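Local coordinates for protein putative cytochrome P450 120 (Synechocystis sp., PDB 2VE3) that binds heme and retinoic acid and, as a member of the cytochrome P450 family, probably acts as a heme-dependent monooxygenase, at residues Leu23-Thr26 and Leu27-Leu30; Ala111-Pro114 and Arg115-Asp118; Pro145-Arg148 and Arg149-Phe152; Met301-Leu304 and Asp305-Leu308; Tyr344-Ser347 and Gln348-Asp352. All blocks are in the same frame, centred on the assembly; numbering follows the deposited sequence.

Contact 1: residues Leu23-Thr26 and Leu27-Leu30; sequences LGET and LNFL. With REA (retinoic acid), chain D.
Glu25 and Phe29 meet through their backbones at the start of helix 26-31, where Glu25 is the N-cap and its carbonyl opens the helical pattern. Glu25 O takes the N-H of Phe29 at 3.1 Å in an almost straight bond (176°) and a weak second one from Asn28 N; the next carbonyl, Thr26 O, receives Leu30 N at 3.0 Å. A water accepts the first-turn N-H of Leu27, 2.8 Å from Leu27 N, and donates to Gly24 O. A type II' turn leads in from Leu23, and Leu23 O is gripped twice, by Thr26 N and by Thr26 OG1, the hydroxyl reaching it at 2.6 Å; Thr26 OG1 is also hydrogen-bonded to Phe52 N. The Glu25 carboxylate turns to Thr49 and, as a salt bridge, to Arg39. Leu23 CD1 rests on Leu27 CG at 3.9 Å. With CG anti to the backbone N (chi1 -176°), the Phe29 ring swings off the helix and turns its edge to the retinoic acid carboxylate, O2 lying near the ring plane, 3.3 Å from Phe29 CE1. Glu25 and Asn28 touch Phe35 of helix 35-43, the Glu25 backbone is hydrogen-bonded to Arg50 of strand 47-51, and Phe29 and Leu30 touch Phe52 in the loop after it.

Contact 2: residues Ala111-Pro114 and Arg115-Asp118; sequences AFLP and RTLD
Leu113 and Leu117 are joined by the opening hydrogen bond of the short helix 114-118, with Leu113 as the N-cap residue and Pro114 in the first turn, where a proline's missing N-H costs no helical bond. Among the backbone bonds, Leu113 O is the main acceptor: Leu117 N donates to it at 2.9 Å and 161°, and Thr116 N adds a weak bond to the same oxygen. The next bond, Asp118 N to Pro114 O, is weak at 3.3 Å.

The side-chain packing centres on Leu117, a buried residue that leans back over the approach to the helix and covers two carbonyl oxygens. Its CG sits 3.4 Å from Leu113 O, and CD1 lies 3.6 Å from Phe112 O. CG is placed beside the backbone N (chi1 -64°), which carries CD2 to the edge of the Phe112 ring, 4.1 Å from CD1 of the phenylalanine, the apolar pair of this turn. One face of that ring is met by Ala111 CB, off-centre toward the rim. Phe112 belongs to the heme pocket, touching the cofactor and also Phe396 of helix 394-411.

Thr116 packs back on the loop that follows helix 98-109, its CG2 methyl lying 3.5 Å from Ala111 O and its OG1 lying 3.9 Å from Leu113 CB.

Contact 3: residues Pro145-Arg148 and Arg149-Phe152; sequences PQLR and RMTF
Helix 143-159 is one of the long helices of the cytochrome P450 fold, and residues 145-152 form two of its turns. Four i to i+4 bonds run through these turns, the last of them weak. Thr151 N donates to Leu147 O at 2.9 Å and 170°, Met150 N to Gln146 O at 3.1 Å, and Arg149 N bonds to Pro145 O at 3.2 Å; the weak one runs from Phe152 N to Arg148 O.

On the buried side, the Met150 chain runs out from the helix and its CE methyl comes to 4.2 Å from Leu147 CD2. Met150 CG lies anti to its own backbone N (chi1 -175°), and the bend at chi3 then turns CE toward the leucine. Arg149, by contrast, is exposed, and the aliphatic start of its chain lies against the preceding turn, with Arg149 CG 3.4 Å from Pro145 O. The Arg148 side chain departs from the helix toward two acids: its NE forms a salt bridge with Glu175 and its NH1 one with Glu257, so the guanidinium joins helix 170-181 to helix 241-272.

Thr151 is buried, and its hydroxyl is satisfied across the helix interface by Thr260 and His256. With OG1 set between the backbone N and the carbonyl carbon (chi1 64°), the methyl is turned back along the helix, and Thr151 CG2 lies 3.3 Å from Leu147 O.

Contact 4: residues Met301-Leu304 and Asp305-Leu308; sequences MPYL and DQVL
The Tyr303 ring packs obliquely against the CG2 methyl of Val307, one turn further along helix 302-314, whose N-cap is Met301. The methyl sits 4.2 Å from the centroid of the Tyr303 ring and 30° off its normal, an off-centre CH-pi contact; the nearest ring atom is Tyr303 CE2, at 3.7 Å from Val307 CG2. Tyr303 CG anti to the backbone N (chi1 -179°) brings the ring alongside the valine. The same methyl also lies against the backbone of the tyrosine, with Val307 CG2 3.5 Å from Tyr303 O.

On another side of the helix Leu304 and Leu308 make the matching i to i+4 pair; Leu304 also meets Ala405 of helix 394-411 and Leu308 meets Phe266 of helix 241-272. Glu283 accepts the first-turn N-H groups of Tyr303 and Leu304.

Met301 O receives Asp305 N at 3.0 Å, which begins the helical bonds, and the Asp305 carboxylate forms a salt bridge with Lys402. An asparagine in place of Asp305 would probably leave Lys402 without its mate in charge and weaken the tie between this helix and helix 394-411. Further along, Leu308 N bonds to Leu304 O at 3.0 Å, and beside that bond the branches of the leucines meet, Leu304 CG lying 3.9 Å from Leu308 CD1.

Contact 5: residues Tyr344-Ser347 and Gln348-Asp352; sequences YQIS and QTHAD. With HEM (protoporphyrin IX containing Fe), chain C; REA (retinoic acid), chain D.
The imidazole of His350 has one face under the CG2 methyl of Ile346, 3.7 Å from the ring centroid and 20° off the normal, a CH-pi contact offset toward the rim; this pair belongs to the short helix 346-349 and the turn after it, which follow directly on strand 341-345 of the mixed sheet. His350 also meets the ring of His381 with nearly parallel planes, and its NE2 is hydrogen-bonded to Val382 N. The Tyr344 ring presents its edge to the heme, with propionate atom O1A in the ring plane and the hydroxyl OH donating to that O1A at 2.6 Å.

The amide planes of Gln345 and Gln348 stand 49° apart, and Gln348 OE1 lies 3.3 Å from Gln345 CG; this buried oxygen has no hydrogen-bond partner in the model, whereas Gln348 NE2 bonds to Ser60. Bent at chi2 (-71°), the Gln345 chain brings NE2 to the retinoic acid carboxylate, donating to O2 at 2.8 Å, while Ser343 holds the same nitrogen. A leucine in place of Gln345 would probably deprive that carboxylate of its amide donor and leave the Ser343 hydroxyl without this partner.

Ile346 points its other branch at the cofactor, CD1 lying 3.6 Å from heme CMA. Tyr344, Gln345 and Ile346, at the passage from strand to helix, thus touch heme, retinoic acid and heme in turn. In the helix, Thr349 N bonds to Gln345 O at 3.1 Å and His350 N to Ile346 O at 3.0 Å.

From the N terminus the five contacts come in series, each joining adjacent segments; none nests in or crosses another. Contact 1 rounds the turn into helix 26-31, and contact 2 bridges the loop after helix 98-109 to helix 114-118. Contact 3 lies wholly within helix 143-159, contact 4 starts helix 302-314, and contact 5 carries strand 341-345 into a short helix. Contacts 1 and 5 come within about 5 Å at their nearest atoms and both touch retinoic acid, whereas contacts 2 and 5 approach the heme from opposite sides of the chain's centre. Contacts 2, 3 and 4 are joined through helix 394-411, on which all three pack.

Contact 1: residues Leu23-Thr26 and Leu27-Leu30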
# COMPACT_ATOMS: atom_id res chain seq x y z
N LEU A 23 22.99 9.04 11.66
CA LEU A 23 22.11 7.99 12.20
C LEU A 23 20.81 8.55 12.79
O LEU A 23 19.73 8.00 12.56
CB LEU A 23 22.83 7.08 13.20
CG LEU A 23 22.02 5.91 13.78
CD1 LEU A 23 21.81 4.79 12.76
CD2 LEU A 23 22.66 5.38 15.05
N GLY A 24 20.91 9.64 13.55
CA GLY A 24 19.75 10.32 14.12
C GLY A 24 18.86 9.36 14.87
O GLY A 24 19.33 8.58 15.68
N GLU A 25 17.56 9.41 14.59
CA GLU A 25 16.61 8.47 15.21
C GLU A 25 16.18 7.37 14.24
O GLU A 25 15.11 6.78 14.41
CB GLU A 25 15.39 9.21 15.77
CG GLU A 25 15.71 10.36 16.72
CD GLU A 25 14.47 10.80 17.50
OE1 GLU A 25 13.60 11.50 16.93
OE2 GLU A 25 14.38 10.44 18.69
N THR A 26 17.02 7.08 13.25
CA THR A 26 16.70 6.08 12.23
C THR A 26 16.40 4.71 12.84
O THR A 26 15.51 4.01 12.36
CB THR A 26 17.83 5.94 11.15
OG1 THR A 26 18.20 7.23 10.64
CG2 THR A 26 17.35 5.07 9.99
N LEU A 27 17.12 4.33 13.89
CA LEU A 27 16.91 3.01 14.49
C LEU A 27 15.55 2.91 15.18
O LEU A 27 14.92 1.85 15.16
CB LEU A 27 18.04 2.63 15.46
CG LEU A 27 19.49 2.49 14.98
CD1 LEU A 27 20.44 2.24 16.17
CD2 LEU A 27 19.64 1.38 13.95
N ASN A 28 15.10 4.01 15.78
CA ASN A 28 13.78 4.05 16.43
C ASN A 28 12.67 3.95 15.38
O ASN A 28 11.74 3.16 15.53
CB ASN A 28 13.65 5.33 17.27
CG ASN A 28 14.82 5.52 18.23
OD1 ASN A 28 14.93 4.84 19.24
ND2 ASN A 28 15.70 6.45 17.91
N PHE A 29 12.80 4.73 14.31
CA PHE A 29 11.91 4.64 13.15
C PHE A 29 11.79 3.21 12.59
O PHE A 29 10.68 2.73 12.35
CB PHE A 29 12.44 5.59 12.06
CG PHE A 29 11.57 5.66 10.84
CD1 PHE A 29 10.36 6.35 10.86
CD2 PHE A 29 11.98 5.05 9.66
CE1 PHE A 29 9.56 6.42 9.73
CE2 PHE A 29 11.18 5.12 8.52
CZ PHE A 29 9.97 5.81 8.55
N LEU A 30 12.92 2.54 12.41
CA LEU A 30 12.91 1.21 11.80
C LEU A 30 12.44 0.08 12.74
O LEU A 30 11.97 -0.95 12.27
CB LEU A 30 14.27 0.87 11.19
CG LEU A 30 14.73 1.70 9.98
CD1 LEU A 30 16.16 1.32 9.61
CD2 LEU A 30 13.78 1.51 8.79
C1 REA D . 3.92 2.36 -2.34
C2 REA D . 4.25 2.53 -3.82
C3 REA D . 5.18 3.72 -4.02
C4 REA D . 6.54 3.44 -3.39
C5 REA D . 6.43 2.82 -2.01
C6 REA D . 5.23 2.31 -1.53
C7 REA D . 5.23 1.69 -0.19
C8 REA D . 5.23 2.54 1.00
C9 REA D . 5.39 1.90 2.32
C10 REA D . 5.84 2.76 3.39
C11 REA D . 5.26 2.78 4.72
C12 REA D . 5.59 4.01 5.44
C13 REA D . 6.08 4.03 6.82
C14 REA D . 6.22 5.32 7.36
C15 REA D . 6.12 5.64 8.77
C16 REA D . 3.10 3.56 -1.85
C17 REA D . 3.11 1.07 -2.21
C18 REA D . 7.69 2.75 -1.19
C19 REA D . 5.15 0.42 2.56
C20 REA D . 6.42 2.76 7.55
O1 REA D . 5.84 4.77 9.61
O2 REA D . 6.33 6.81 9.15
O HOH W 1 18.80 5.79 15.63

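Contact 2: residues Ala111-Pro114 and Arg115-Asp118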
# COMPACT_ATOMS: atom_id res chain seq x y z
N ALA A 111 -3.26 1.16 -17.33
CA ALA A 111 -3.34 -0.20 -16.80
C ALA A 111 -4.50 -0.39 -15.83
O ALA A 111 -4.91 -1.52 -15.56
CB ALA A 111 -2.02 -0.64 -16.18
N PHE A 112 -5.03 0.71 -15.31
CA PHE A 112 -6.08 0.64 -14.28
C PHE A 112 -7.40 1.32 -14.68
O PHE A 112 -8.15 1.79 -13.83
CB PHE A 112 -5.54 1.19 -12.94
CG PHE A 112 -4.25 0.54 -12.50
CD1 PHE A 112 -4.25 -0.71 -11.90
CD2 PHE A 112 -3.03 1.16 -12.73
CE1 PHE A 112 -3.07 -1.32 -11.51
CE2 PHE A 112 -1.84 0.55 -12.34
CZ PHE A 112 -1.86 -0.69 -11.73
N LEU A 113 -7.69 1.34 -15.98
CA LEU A 113 -8.95 1.90 -16.48
C LEU A 113 -10.13 1.02 -16.06
O LEU A 113 -9.99 -0.20 -15.98
CB LEU A 113 -8.92 2.07 -18.00
CG LEU A 113 -7.89 3.07 -18.54
CD1 LEU A 113 -7.71 2.88 -20.04
CD2 LEU A 113 -8.28 4.51 -18.21
N PRO A 114 -11.30 1.65 -15.80
CA PRO A 114 -12.52 0.94 -15.39
C PRO A 114 -12.79 -0.36 -16.15
O PRO A 114 -13.16 -1.36 -15.53
CB PRO A 114 -13.62 1.97 -15.65
CG PRO A 114 -12.96 3.27 -15.37
CD PRO A 114 -11.53 3.11 -15.85
N ARG A 115 -12.59 -0.36 -17.47
CA ARG A 115 -12.85 -1.56 -18.27
C ARG A 115 -11.72 -2.59 -18.20
O ARG A 115 -11.97 -3.78 -18.28
CB ARG A 115 -13.18 -1.21 -19.73
CG ARG A 115 -14.63 -0.76 -19.93
CD ARG A 115 -14.94 -0.46 -21.39
NE ARG A 115 -14.19 0.70 -21.89
CZ ARG A 115 -13.88 0.90 -23.17
NH1 ARG A 115 -14.25 0.01 -24.10
NH2 ARG A 115 -13.20 1.98 -23.52
N THR A 116 -10.48 -2.13 -18.07
CA THR A 116 -9.31 -3.02 -17.97
C THR A 116 -9.34 -3.78 -16.64
O THR A 116 -8.90 -4.93 -16.55
CB THR A 116 -7.98 -2.24 -18.08
OG1 THR A 116 -7.95 -1.50 -19.31
CG2 THR A 116 -6.76 -3.20 -18.05
N LEU A 117 -9.85 -3.12 -15.61
CA LEU A 117 -10.03 -3.74 -14.31
C LEU A 117 -11.12 -4.81 -14.38
O LEU A 117 -10.98 -5.89 -13.81
CB LEU A 117 -10.39 -2.68 -13.27
CG LEU A 117 -9.35 -1.61 -12.96
CD1 LEU A 117 -9.93 -0.66 -11.95
CD2 LEU A 117 -8.03 -2.20 -12.47
N ASP A 118 -12.21 -4.50 -15.09
CA ASP A 118 -13.30 -5.44 -15.33
C ASP A 118 -12.77 -6.73 -15.97
O ASP A 118 -13.20 -7.83 -15.62
CB ASP A 118 -14.38 -4.80 -16.20
CG ASP A 118 -15.20 -3.73 -15.45
OD1 ASP A 118 -14.81 -3.30 -14.35
OD2 ASP A 118 -16.25 -3.32 -16.00

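Contact 3: residues Pro145-Arg148 and Arg149-Phe152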
# COMPACT_ATOMS: atom_id res chain seq x y z
N PRO A 145 1.08 -15.52 6.13
CA PRO A 145 1.99 -16.01 5.07
C PRO A 145 1.26 -16.56 3.85
O PRO A 145 1.77 -16.47 2.73
CB PRO A 145 2.74 -17.17 5.76
CG PRO A 145 2.60 -16.92 7.20
CD PRO A 145 1.27 -16.28 7.38
N GLN A 146 0.08 -17.12 4.08
CA GLN A 146 -0.81 -17.57 3.01
C GLN A 146 -1.35 -16.43 2.16
O GLN A 146 -1.39 -16.54 0.94
CB GLN A 146 -1.99 -18.36 3.58
CG GLN A 146 -1.62 -19.74 4.11
CD GLN A 146 -0.98 -20.64 3.06
OE1 GLN A 146 -1.55 -20.91 2.00
NE2 GLN A 146 0.22 -21.12 3.38
N LEU A 147 -1.78 -15.35 2.81
CA LEU A 147 -2.27 -14.16 2.12
C LEU A 147 -1.16 -13.56 1.26
O LEU A 147 -1.44 -13.08 0.17
CB LEU A 147 -2.79 -13.12 3.12
CG LEU A 147 -4.09 -13.50 3.85
CD1 LEU A 147 -4.26 -12.61 5.08
CD2 LEU A 147 -5.33 -13.41 2.95
N ARG A 148 0.09 -13.64 1.74
CA ARG A 148 1.26 -13.19 0.99
C ARG A 148 1.49 -14.01 -0.26
O ARG A 148 1.89 -13.47 -1.29
CB ARG A 148 2.52 -13.21 1.86
CG ARG A 148 2.56 -12.13 2.92
CD ARG A 148 3.94 -11.94 3.52
NE ARG A 148 4.86 -11.31 2.59
CZ ARG A 148 4.97 -10.00 2.38
NH1 ARG A 148 4.20 -9.15 3.06
NH2 ARG A 148 5.85 -9.55 1.49
N ARG A 149 1.22 -15.32 -0.19
CA ARG A 149 1.35 -16.18 -1.37
C ARG A 149 0.30 -15.82 -2.41
O ARG A 149 0.62 -15.64 -3.58
CB ARG A 149 1.28 -17.67 -1.02
CG ARG A 149 2.46 -18.15 -0.16
CD ARG A 149 2.78 -19.64 -0.35
NE ARG A 149 3.95 -19.82 -1.22
CZ ARG A 149 5.22 -19.87 -0.79
NH1 ARG A 149 5.50 -19.75 0.51
NH2 ARG A 149 6.21 -20.02 -1.66
N MET A 150 -0.95 -15.69 -1.97
CA MET A 150 -2.07 -15.34 -2.83
C MET A 150 -1.89 -13.99 -3.53
O MET A 150 -1.97 -13.93 -4.75
CB MET A 150 -3.38 -15.35 -2.06
CG MET A 150 -4.63 -15.10 -2.93
SD MET A 150 -6.10 -14.65 -1.97
CE MET A 150 -5.57 -13.11 -1.25
N THR A 151 -1.64 -12.92 -2.76
CA THR A 151 -1.60 -11.58 -3.36
C THR A 151 -0.46 -11.45 -4.36
O THR A 151 -0.63 -10.78 -5.37
CB THR A 151 -1.50 -10.42 -2.33
OG1 THR A 151 -0.26 -10.50 -1.62
CG2 THR A 151 -2.66 -10.41 -1.38
N PHE A 152 0.68 -12.08 -4.07
CA PHE A 152 1.77 -12.13 -5.06
C PHE A 152 1.30 -12.83 -6.33
O PHE A 152 1.54 -12.33 -7.43
CB PHE A 152 3.06 -12.78 -4.53
CG PHE A 152 4.21 -12.71 -5.53
CD1 PHE A 152 4.83 -11.49 -5.80
CD2 PHE A 152 4.60 -13.83 -6.24
CE1 PHE A 152 5.86 -11.41 -6.75
CE2 PHE A 152 5.62 -13.75 -7.18
CZ PHE A 152 6.25 -12.55 -7.44

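Contact 4: residues Met301-Leu304 and Asp305-Leu308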
# COMPACT_ATOMS: atom_id res chain seq x y z
N MET A 301 -22.49 -3.29 -4.01
CA MET A 301 -22.15 -3.58 -2.62
C MET A 301 -21.80 -2.32 -1.84
O MET A 301 -20.65 -2.16 -1.41
CB MET A 301 -20.98 -4.59 -2.56
CG MET A 301 -21.33 -5.99 -3.06
SD MET A 301 -19.88 -6.99 -3.48
CE MET A 301 -20.72 -8.45 -4.11
N PRO A 302 -22.79 -1.41 -1.64
CA PRO A 302 -22.58 -0.17 -0.89
C PRO A 302 -22.16 -0.35 0.58
O PRO A 302 -21.36 0.45 1.08
CB PRO A 302 -23.95 0.52 -0.96
CG PRO A 302 -24.93 -0.59 -1.20
CD PRO A 302 -24.17 -1.50 -2.14
N TYR A 303 -22.71 -1.34 1.27
CA TYR A 303 -22.32 -1.55 2.66
C TYR A 303 -20.89 -2.11 2.76
O TYR A 303 -20.14 -1.69 3.63
CB TYR A 303 -23.30 -2.46 3.40
CG TYR A 303 -22.89 -2.66 4.84
CD1 TYR A 303 -23.02 -1.62 5.75
CD2 TYR A 303 -22.32 -3.87 5.26
CE1 TYR A 303 -22.63 -1.78 7.06
CE2 TYR A 303 -21.91 -4.03 6.58
CZ TYR A 303 -22.07 -2.99 7.46
OH TYR A 303 -21.68 -3.15 8.76
N LEU A 304 -20.53 -3.05 1.89
CA LEU A 304 -19.16 -3.58 1.85
C LEU A 304 -18.18 -2.44 1.55
O LEU A 304 -17.13 -2.34 2.18
CB LEU A 304 -19.01 -4.73 0.84
CG LEU A 304 -17.61 -5.32 0.64
CD1 LEU A 304 -17.03 -5.88 1.94
CD2 LEU A 304 -17.60 -6.39 -0.43
N ASP A 305 -18.56 -1.58 0.60
CA ASP A 305 -17.83 -0.34 0.34
C ASP A 305 -17.46 0.40 1.63
O ASP A 305 -16.30 0.81 1.79
CB ASP A 305 -18.63 0.60 -0.56
CG ASP A 305 -18.54 0.24 -2.03
OD1 ASP A 305 -17.81 -0.71 -2.42
OD2 ASP A 305 -19.22 0.92 -2.82
N GLN A 306 -18.44 0.59 2.53
CA GLN A 306 -18.21 1.26 3.83
C GLN A 306 -17.22 0.53 4.74
O GLN A 306 -16.38 1.16 5.38
CB GLN A 306 -19.53 1.38 4.58
CG GLN A 306 -20.47 2.45 4.05
CD GLN A 306 -21.71 2.58 4.93
OE1 GLN A 306 -21.62 2.60 6.17
NE2 GLN A 306 -22.87 2.65 4.29
N VAL A 307 -17.37 -0.78 4.84
CA VAL A 307 -16.49 -1.63 5.67
C VAL A 307 -15.03 -1.48 5.20
O VAL A 307 -14.09 -1.36 6.00
CB VAL A 307 -16.96 -3.09 5.61
CG1 VAL A 307 -15.97 -4.04 6.27
CG2 VAL A 307 -18.34 -3.22 6.23
N LEU A 308 -14.86 -1.45 3.88
CA LEU A 308 -13.52 -1.42 3.31
C LEU A 308 -12.86 -0.05 3.47
O LEU A 308 -11.67 0.02 3.80
CB LEU A 308 -13.52 -1.95 1.87
CG LEU A 308 -13.93 -3.42 1.69
CD1 LEU A 308 -14.04 -3.78 0.20
CD2 LEU A 308 -12.98 -4.39 2.40

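Contact 5: residues Tyr344-Ser347 and Gln348-Asp352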
# COMPACT_ATOMS: atom_id res chain seq x y z
N TYR A 344 4.19 13.05 5.99
CA TYR A 344 2.78 13.10 6.34
C TYR A 344 2.39 11.70 6.81
O TYR A 344 2.65 10.71 6.12
CB TYR A 344 1.90 13.63 5.18
CG TYR A 344 1.65 12.65 4.05
CD1 TYR A 344 0.51 11.83 4.04
CD2 TYR A 344 2.53 12.55 2.97
CE1 TYR A 344 0.27 10.92 2.99
CE2 TYR A 344 2.30 11.67 1.93
CZ TYR A 344 1.18 10.84 1.95
OH TYR A 344 0.97 9.99 0.92
N GLN A 345 1.81 11.64 8.00
CA GLN A 345 1.56 10.36 8.66
C GLN A 345 0.08 10.02 8.60
O GLN A 345 -0.74 10.60 9.32
CB GLN A 345 2.07 10.39 10.10
CG GLN A 345 3.60 10.50 10.20
CD GLN A 345 4.29 9.20 9.76
OE1 GLN A 345 4.04 8.14 10.33
NE2 GLN A 345 5.10 9.28 8.71
N ILE A 346 -0.23 9.09 7.71
CA ILE A 346 -1.60 8.61 7.50
C ILE A 346 -2.11 7.89 8.76
O ILE A 346 -3.26 8.07 9.17
CB ILE A 346 -1.69 7.66 6.26
CG1 ILE A 346 -1.17 8.36 5.01
CG2 ILE A 346 -3.12 7.12 6.06
CD1 ILE A 346 -0.90 7.42 3.86
N SER A 347 -1.26 7.09 9.38
CA SER A 347 -1.60 6.42 10.63
C SER A 347 -2.02 7.41 11.72
O SER A 347 -2.97 7.16 12.44
CB SER A 347 -0.42 5.55 11.09
OG SER A 347 0.80 6.29 11.04
N GLN A 348 -1.30 8.53 11.86
CA GLN A 348 -1.67 9.55 12.85
C GLN A 348 -2.99 10.26 12.50
O GLN A 348 -3.86 10.45 13.37
CB GLN A 348 -0.54 10.57 13.08
CG GLN A 348 0.77 9.96 13.56
CD GLN A 348 1.97 10.93 13.56
OE1 GLN A 348 3.12 10.49 13.46
NE2 GLN A 348 1.71 12.23 13.66
N THR A 349 -3.16 10.64 11.23
CA THR A 349 -4.38 11.32 10.78
C THR A 349 -5.61 10.46 11.07
O THR A 349 -6.63 10.98 11.53
CB THR A 349 -4.34 11.67 9.27
OG1 THR A 349 -3.16 12.42 8.99
CG2 THR A 349 -5.55 12.51 8.87
N HIS A 350 -5.49 9.16 10.82
CA HIS A 350 -6.60 8.22 10.98
C HIS A 350 -6.89 7.85 12.43
O HIS A 350 -7.89 7.19 12.72
CB HIS A 350 -6.36 6.97 10.15
CG HIS A 350 -6.49 7.20 8.67
ND1 HIS A 350 -6.47 6.17 7.76
CD2 HIS A 350 -6.62 8.33 7.95
CE1 HIS A 350 -6.59 6.66 6.54
NE2 HIS A 350 -6.67 7.97 6.63
N ALA A 351 -6.01 8.27 13.33
CA ALA A 351 -6.20 8.07 14.77
C ALA A 351 -6.62 9.36 15.47
O ALA A 351 -6.77 9.38 16.69
CB ALA A 351 -4.92 7.49 15.42
N ASP A 352 -6.82 10.44 14.71
CA ASP A 352 -7.27 11.71 15.29
C ASP A 352 -8.68 11.59 15.84
O ASP A 352 -9.59 11.24 15.11
CB ASP A 352 -7.19 12.84 14.25
CG ASP A 352 -7.60 14.19 14.83
OD1 ASP A 352 -6.93 14.71 15.75
OD2 ASP A 352 -8.61 14.74 14.35
CHA HEM C . 1.23 5.76 -4.37
CHB HEM C . -1.27 3.69 -0.75
CHC HEM C . -2.18 -0.17 -3.55
CHD HEM C . 0.75 1.60 -6.95
C1A HEM C . 0.62 5.57 -3.13
C2A HEM C . 0.60 6.48 -2.00
C3A HEM C . -0.11 5.91 -1.02
C4A HEM C . -0.53 4.61 -1.47
CMA HEM C . -0.42 6.47 0.38
CAA HEM C . 1.24 7.90 -1.99
CBA HEM C . 2.66 7.90 -1.44
CGA HEM C . 3.22 9.29 -1.64
O1A HEM C . 2.65 10.25 -1.03
O2A HEM C . 4.22 9.45 -2.40
C1B HEM C . -1.77 2.49 -1.20
C2B HEM C . -2.70 1.61 -0.50
C3B HEM C . -2.96 0.54 -1.29
C4B HEM C . -2.20 0.72 -2.50
CMB HEM C . -3.28 1.90 0.90
CAB HEM C . -3.86 -0.70 -1.01
CBB HEM C . -5.01 -0.64 -0.32
C1C HEM C . -1.51 -0.03 -4.75
C2C HEM C . -1.58 -0.92 -5.89
C3C HEM C . -0.77 -0.43 -6.84
C4C HEM C . -0.15 0.78 -6.30
CMC HEM C . -2.48 -2.18 -5.98
CAC HEM C . -0.53 -1.01 -8.26
CBC HEM C . 0.18 -2.12 -8.50
C1D HEM C . 1.22 2.83 -6.53
C2D HEM C . 2.25 3.57 -7.20
C3D HEM C . 2.41 4.87 -6.40
C4D HEM C . 1.43 4.79 -5.33
CMD HEM C . 3.04 3.13 -8.46
CAD HEM C . 3.39 6.03 -6.67
CBD HEM C . 2.59 7.20 -7.25
CGD HEM C . 3.50 8.36 -7.57
O1D HEM C . 3.03 9.28 -8.28
O2D HEM C . 4.69 8.39 -7.13
NA HEM C . -0.08 4.44 -2.77
NB HEM C . -1.47 1.90 -2.41
NC HEM C . -0.62 1.00 -5.02
ND HEM C . 0.75 3.58 -5.45
FE HEM C . -0.62 2.82 -4.03
C1 REA D . 3.92 2.36 -2.34
C2 REA D . 4.25 2.53 -3.82
C3 REA D . 5.18 3.72 -4.02
C4 REA D . 6.54 3.44 -3.39
C5 REA D . 6.43 2.82 -2.01
C6 REA D . 5.23 2.31 -1.53
C7 REA D . 5.23 1.69 -0.19
C8 REA D . 5.23 2.54 1.00
C9 REA D . 5.39 1.90 2.32
C10 REA D . 5.84 2.76 3.39
C11 REA D . 5.26 2.78 4.72
C12 REA D . 5.59 4.01 5.44
C13 REA D . 6.08 4.03 6.82
C14 REA D . 6.22 5.32 7.36
C15 REA D . 6.12 5.64 8.77
C16 REA D . 3.10 3.56 -1.85
C17 REA D . 3.11 1.07 -2.21
C18 REA D . 7.69 2.75 -1.19
C19 REA D . 5.15 0.42 2.56
C20 REA D . 6.42 2.76 7.55
O1 REA D . 5.84 4.77 9.61
O2 REA D . 6.33 6.81 9.15